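PDB 3DCF: transcriptional regulator of the TetR/AcrR family from Thermobifida fusca YX, which probably binds DNA at promoter regions as a transcriptional regulator, most likely a repressor, of the TetR/AcrR family. Local coordinates for residues I36-Y50 with I68-I82. Numbering follows the deposited sequence.
Sequences IIKVATELFREKGYY and IYYYFKSKEDVLFAI
Ile-68 and Ile-36 slide past each other in opposite directions, terminal methyl against terminal methyl, inside the N-terminal three-helix domain, the probable DNA-binding part of a TetR-family regulator, where helix 31-46 packs on the end of the predicted helix-turn-helix and on the start of the long helix 75-98. Ile-68 CD1 lies 3.9 Å from Ile-36 CD1, and both isoleucines also touch helix 54-61, Ile-36 at Ile-61 and Ile-68 at Leu-54 and Ala-58. The Tyr-71 side chain crosses that of Ile-36 at about a right angle. Phe-72, buried in the turn, slides past Ile-36, whose CG2 comes 3.5 Å from Phe-72 CE2; a branched residue suits this place because CG2 meets Phe-72 while the longer arm carries CD1 to Tyr-71 and Ile-68.

Lys-75 is the polar link. With CG between the backbone N and carbonyl carbon (chi1 64°) and a bend at chi3, its aliphatic CE lies over one face of the Tyr-49 ring. NZ donates to Tyr-49 O at 2.7 Å and also to Thr-52 O; it stands over the same ring face, 4.6 Å from the Tyr-49 centroid, a cation-pi contact. Glu-76 accepts from Tyr-49 OH, its OE2 met at 3.0 Å from above the carboxylate plane. An alanine in place of Tyr-49 would probably leave Glu-76 OE2 without this donor and the Lys-75 chain without the ring it lies against.

The axes of segments 36-46 and 75-82 cross at -102°; small Ala-40 suits this close place, its CB 3.4 Å from Val-78 CG1. Leu-79 flanks Tyr-49, while Ala-81 CB touches Ile-37 CD1. Ile-82 is a knob among Ile-37, Ala-40, Thr-41 and Phe-44, its CG1 against Ile-37 CG2 and its CD1 at the edge of the Phe-44 ring, 3.6 Å from Phe-44 CE2.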
# COMPACT_ATOMS: atom_id res chain seq x y z
N ILE A 36 13.66 -29.40 -4.18
CA ILE A 36 13.89 -28.44 -5.28
C ILE A 36 13.53 -27.00 -4.88
O ILE A 36 14.28 -26.07 -5.21
CB ILE A 36 13.16 -28.86 -6.59
CG1 ILE A 36 13.81 -30.11 -7.19
CG2 ILE A 36 13.25 -27.75 -7.65
CD1 ILE A 36 12.94 -30.82 -8.19
N ILE A 37 12.41 -26.81 -4.18
CA ILE A 37 12.01 -25.46 -3.71
C ILE A 37 13.02 -24.91 -2.69
O ILE A 37 13.41 -23.74 -2.78
CB ILE A 37 10.55 -25.43 -3.12
CG1 ILE A 37 9.50 -25.75 -4.19
CG2 ILE A 37 10.23 -24.04 -2.52
CD1 ILE A 37 8.11 -26.05 -3.63
N LYS A 38 13.45 -25.75 -1.75
CA LYS A 38 14.42 -25.37 -0.70
C LYS A 38 15.79 -25.03 -1.30
O LYS A 38 16.38 -23.99 -0.97
CB LYS A 38 14.56 -26.49 0.34
N VAL A 39 16.28 -25.90 -2.20
CA VAL A 39 17.55 -25.68 -2.90
C VAL A 39 17.50 -24.39 -3.76
O VAL A 39 18.46 -23.62 -3.75
CB VAL A 39 17.97 -26.94 -3.72
CG1 VAL A 39 19.14 -26.62 -4.68
CG2 VAL A 39 18.34 -28.09 -2.77
N ALA A 40 16.39 -24.17 -4.46
CA ALA A 40 16.18 -22.96 -5.28
C ALA A 40 16.15 -21.68 -4.42
O ALA A 40 16.71 -20.66 -4.81
CB ALA A 40 14.90 -23.07 -6.12
N THR A 41 15.49 -21.75 -3.25
CA THR A 41 15.41 -20.64 -2.26
C THR A 41 16.81 -20.25 -1.73
O THR A 41 17.14 -19.06 -1.70
CB THR A 41 14.49 -21.00 -1.04
OG1 THR A 41 13.18 -21.35 -1.49
CG2 THR A 41 14.40 -19.82 -0.05
N GLU A 42 17.58 -21.26 -1.31
CA GLU A 42 18.97 -21.07 -0.85
C GLU A 42 19.85 -20.48 -1.95
O GLU A 42 20.64 -19.57 -1.69
CB GLU A 42 19.58 -22.41 -0.38
CG GLU A 42 18.96 -22.96 0.92
CD GLU A 42 19.31 -24.43 1.25
OE1 GLU A 42 19.92 -25.14 0.41
OE2 GLU A 42 18.96 -24.89 2.37
N LEU A 43 19.67 -20.98 -3.17
CA LEU A 43 20.45 -20.55 -4.33
C LEU A 43 20.07 -19.13 -4.80
O LEU A 43 20.96 -18.37 -5.20
CB LEU A 43 20.32 -21.60 -5.46
CG LEU A 43 21.32 -21.72 -6.61
CD1 LEU A 43 22.75 -21.92 -6.11
CD2 LEU A 43 20.90 -22.91 -7.48
N PHE A 44 18.78 -18.75 -4.75
CA PHE A 44 18.37 -17.36 -5.07
C PHE A 44 18.85 -16.34 -4.02
O PHE A 44 19.07 -15.17 -4.34
CB PHE A 44 16.84 -17.19 -5.26
CG PHE A 44 16.24 -17.99 -6.41
CD1 PHE A 44 16.89 -18.13 -7.66
CD2 PHE A 44 14.95 -18.53 -6.27
CE1 PHE A 44 16.29 -18.84 -8.71
CE2 PHE A 44 14.34 -19.24 -7.31
CZ PHE A 44 15.02 -19.40 -8.54
N ARG A 45 18.99 -16.79 -2.76
CA ARG A 45 19.51 -15.95 -1.69
C ARG A 45 21.00 -15.66 -1.89
O ARG A 45 21.38 -14.51 -2.12
CB ARG A 45 19.27 -16.60 -0.32
N GLU A 46 21.82 -16.72 -1.87
CA GLU A 46 23.28 -16.61 -1.99
C GLU A 46 23.79 -16.02 -3.31
O GLU A 46 24.72 -15.22 -3.30
CB GLU A 46 23.96 -17.99 -1.76
CG GLU A 46 25.53 -17.95 -1.79
CD GLU A 46 26.22 -19.28 -1.46
OE1 GLU A 46 25.58 -20.20 -0.89
OE2 GLU A 46 27.42 -19.40 -1.78
N LYS A 47 23.18 -16.42 -4.42
CA LYS A 47 23.63 -16.01 -5.76
C LYS A 47 22.84 -14.85 -6.36
O LYS A 47 23.44 -14.01 -7.04
CB LYS A 47 23.57 -17.22 -6.70
CG LYS A 47 24.35 -17.09 -8.01
CD LYS A 47 24.30 -18.38 -8.81
CE LYS A 47 25.20 -18.32 -10.04
NZ LYS A 47 25.05 -19.52 -10.92
N GLY A 48 21.53 -14.81 -6.13
CA GLY A 48 20.63 -13.80 -6.73
C GLY A 48 19.77 -14.46 -7.81
O GLY A 48 20.23 -15.35 -8.53
N TYR A 49 18.53 -13.99 -7.95
CA TYR A 49 17.56 -14.57 -8.90
C TYR A 49 17.99 -14.52 -10.38
O TYR A 49 17.90 -15.54 -11.08
CB TYR A 49 16.16 -13.92 -8.73
CG TYR A 49 15.09 -14.43 -9.68
CD1 TYR A 49 14.41 -15.64 -9.44
CD2 TYR A 49 14.76 -13.71 -10.83
CE1 TYR A 49 13.43 -16.11 -10.33
CE2 TYR A 49 13.78 -14.17 -11.73
CZ TYR A 49 13.12 -15.37 -11.47
OH TYR A 49 12.16 -15.81 -12.37
N TYR A 50 18.46 -13.36 -10.83
CA TYR A 50 18.85 -13.17 -12.25
C TYR A 50 20.15 -13.88 -12.67
O TYR A 50 20.34 -14.11 -13.86
CB TYR A 50 18.89 -11.68 -12.62
CG TYR A 50 17.55 -10.97 -12.46
CD1 TYR A 50 16.61 -10.92 -13.51
CD2 TYR A 50 17.21 -10.35 -11.25
CE1 TYR A 50 15.35 -10.26 -13.35
CE2 TYR A 50 15.97 -9.68 -11.08
CZ TYR A 50 15.05 -9.64 -12.12
OH TYR A 50 13.86 -8.98 -11.90
N ILE A 68 14.56 -32.05 -14.11
CA ILE A 68 13.95 -30.83 -13.50
C ILE A 68 12.69 -30.34 -14.26
O ILE A 68 11.76 -29.82 -13.62
CB ILE A 68 14.98 -29.63 -13.34
CG1 ILE A 68 16.10 -29.99 -12.36
CG2 ILE A 68 14.34 -28.35 -12.82
CD1 ILE A 68 15.67 -30.24 -10.90
N TYR A 69 12.65 -30.51 -15.60
CA TYR A 69 11.47 -30.14 -16.43
C TYR A 69 10.16 -30.78 -15.97
O TYR A 69 9.11 -30.13 -16.03
CB TYR A 69 11.67 -30.42 -17.94
CG TYR A 69 12.62 -29.47 -18.65
CD1 TYR A 69 12.36 -28.10 -18.70
CD2 TYR A 69 13.75 -29.95 -19.31
CE1 TYR A 69 13.23 -27.21 -19.36
CE2 TYR A 69 14.62 -29.09 -19.98
CZ TYR A 69 14.36 -27.72 -20.00
OH TYR A 69 15.24 -26.89 -20.67
N TYR A 70 10.23 -32.05 -15.55
CA TYR A 70 9.07 -32.79 -15.00
C TYR A 70 8.38 -32.00 -13.89
O TYR A 70 7.15 -31.89 -13.88
CB TYR A 70 9.51 -34.17 -14.48
CG TYR A 70 8.39 -35.02 -13.88
CD1 TYR A 70 7.51 -35.75 -14.69
CD2 TYR A 70 8.24 -35.13 -12.48
CE1 TYR A 70 6.47 -36.55 -14.13
CE2 TYR A 70 7.22 -35.92 -11.91
CZ TYR A 70 6.34 -36.63 -12.74
OH TYR A 70 5.34 -37.40 -12.19
N TYR A 71 9.18 -31.45 -12.97
CA TYR A 71 8.68 -30.64 -11.85
C TYR A 71 8.52 -29.14 -12.21
O TYR A 71 7.47 -28.55 -11.94
CB TYR A 71 9.59 -30.82 -10.62
CG TYR A 71 9.73 -32.28 -10.18
CD1 TYR A 71 8.70 -32.92 -9.46
CD2 TYR A 71 10.88 -33.02 -10.49
CE1 TYR A 71 8.82 -34.28 -9.05
CE2 TYR A 71 11.01 -34.37 -10.10
CZ TYR A 71 9.98 -34.99 -9.37
OH TYR A 71 10.11 -36.31 -8.98
N PHE A 72 9.54 -28.55 -12.84
CA PHE A 72 9.53 -27.11 -13.21
C PHE A 72 10.12 -26.83 -14.59
O PHE A 72 11.26 -27.20 -14.84
CB PHE A 72 10.30 -26.28 -12.16
CG PHE A 72 9.76 -26.44 -10.77
CD1 PHE A 72 8.59 -25.79 -10.39
CD2 PHE A 72 10.40 -27.29 -9.85
CE1 PHE A 72 8.07 -25.95 -9.10
CE2 PHE A 72 9.89 -27.46 -8.56
CZ PHE A 72 8.71 -26.78 -8.18
N LYS A 73 9.35 -26.13 -15.44
CA LYS A 73 9.77 -25.78 -16.83
C LYS A 73 10.43 -24.41 -17.02
O LYS A 73 10.92 -24.11 -18.12
CB LYS A 73 8.62 -25.99 -17.81
CG LYS A 73 8.30 -27.48 -17.95
CD LYS A 73 7.09 -27.78 -18.80
CE LYS A 73 6.98 -29.28 -19.03
NZ LYS A 73 6.98 -30.07 -17.77
N SER A 74 10.44 -23.60 -15.97
CA SER A 74 11.15 -22.32 -15.95
C SER A 74 11.49 -21.92 -14.51
O SER A 74 10.93 -22.47 -13.55
CB SER A 74 10.32 -21.23 -16.65
OG SER A 74 9.06 -21.03 -16.01
N LYS A 75 12.43 -20.99 -14.37
CA LYS A 75 12.81 -20.40 -13.07
C LYS A 75 11.66 -19.57 -12.45
O LYS A 75 11.58 -19.42 -11.23
CB LYS A 75 14.09 -19.56 -13.19
CG LYS A 75 13.99 -18.32 -14.10
CD LYS A 75 15.35 -17.68 -14.39
CE LYS A 75 15.92 -16.95 -13.20
NZ LYS A 75 17.21 -16.32 -13.60
N GLU A 76 10.78 -19.03 -13.31
CA GLU A 76 9.59 -18.27 -12.90
C GLU A 76 8.59 -19.21 -12.22
O GLU A 76 8.00 -18.84 -11.20
CB GLU A 76 8.92 -17.54 -14.09
CG GLU A 76 9.69 -16.31 -14.64
CD GLU A 76 10.98 -16.63 -15.43
OE1 GLU A 76 11.02 -17.68 -16.14
OE2 GLU A 76 11.94 -15.83 -15.36
N ASP A 77 8.40 -20.41 -12.79
CA ASP A 77 7.56 -21.46 -12.19
C ASP A 77 8.11 -21.91 -10.83
O ASP A 77 7.33 -22.29 -9.96
CB ASP A 77 7.39 -22.68 -13.11
CG ASP A 77 6.63 -22.36 -14.41
OD1 ASP A 77 5.65 -21.58 -14.37
OD2 ASP A 77 7.01 -22.92 -15.48
N VAL A 78 9.45 -21.89 -10.65
CA VAL A 78 10.09 -22.20 -9.36
C VAL A 78 9.80 -21.06 -8.37
O VAL A 78 9.49 -21.32 -7.21
CB VAL A 78 11.62 -22.42 -9.45
CG1 VAL A 78 12.19 -22.76 -8.09
CG2 VAL A 78 11.95 -23.55 -10.44
N LEU A 79 9.89 -19.81 -8.85
CA LEU A 79 9.61 -18.65 -8.01
C LEU A 79 8.14 -18.61 -7.52
O LEU A 79 7.89 -18.23 -6.36
CB LEU A 79 10.00 -17.35 -8.70
CG LEU A 79 10.00 -16.08 -7.84
CD1 LEU A 79 10.85 -16.18 -6.56
CD2 LEU A 79 10.47 -14.91 -8.70
N PHE A 80 7.19 -19.00 -8.38
CA PHE A 80 5.77 -19.11 -7.98
C PHE A 80 5.61 -20.12 -6.84
O PHE A 80 4.98 -19.82 -5.82
CB PHE A 80 4.88 -19.51 -9.17
CG PHE A 80 3.45 -19.80 -8.79
CD1 PHE A 80 2.56 -18.76 -8.51
CD2 PHE A 80 2.99 -21.13 -8.67
CE1 PHE A 80 1.22 -19.03 -8.12
CE2 PHE A 80 1.66 -21.42 -8.29
CZ PHE A 80 0.77 -20.36 -8.02
N ALA A 81 6.18 -21.31 -7.03
CA ALA A 81 6.18 -22.39 -6.04
C ALA A 81 6.70 -21.93 -4.66
O ALA A 81 6.11 -22.29 -3.64
CB ALA A 81 6.98 -23.58 -6.54
N ILE A 82 7.79 -21.15 -4.65
CA ILE A 82 8.37 -20.58 -3.41
C ILE A 82 7.40 -19.61 -2.73
O ILE A 82 7.21 -19.68 -1.50
CB ILE A 82 9.73 -19.84 -3.65
CG1 ILE A 82 10.82 -20.81 -4.10
CG2 ILE A 82 10.23 -19.13 -2.36
CD1 ILE A 82 12.05 -20.09 -4.66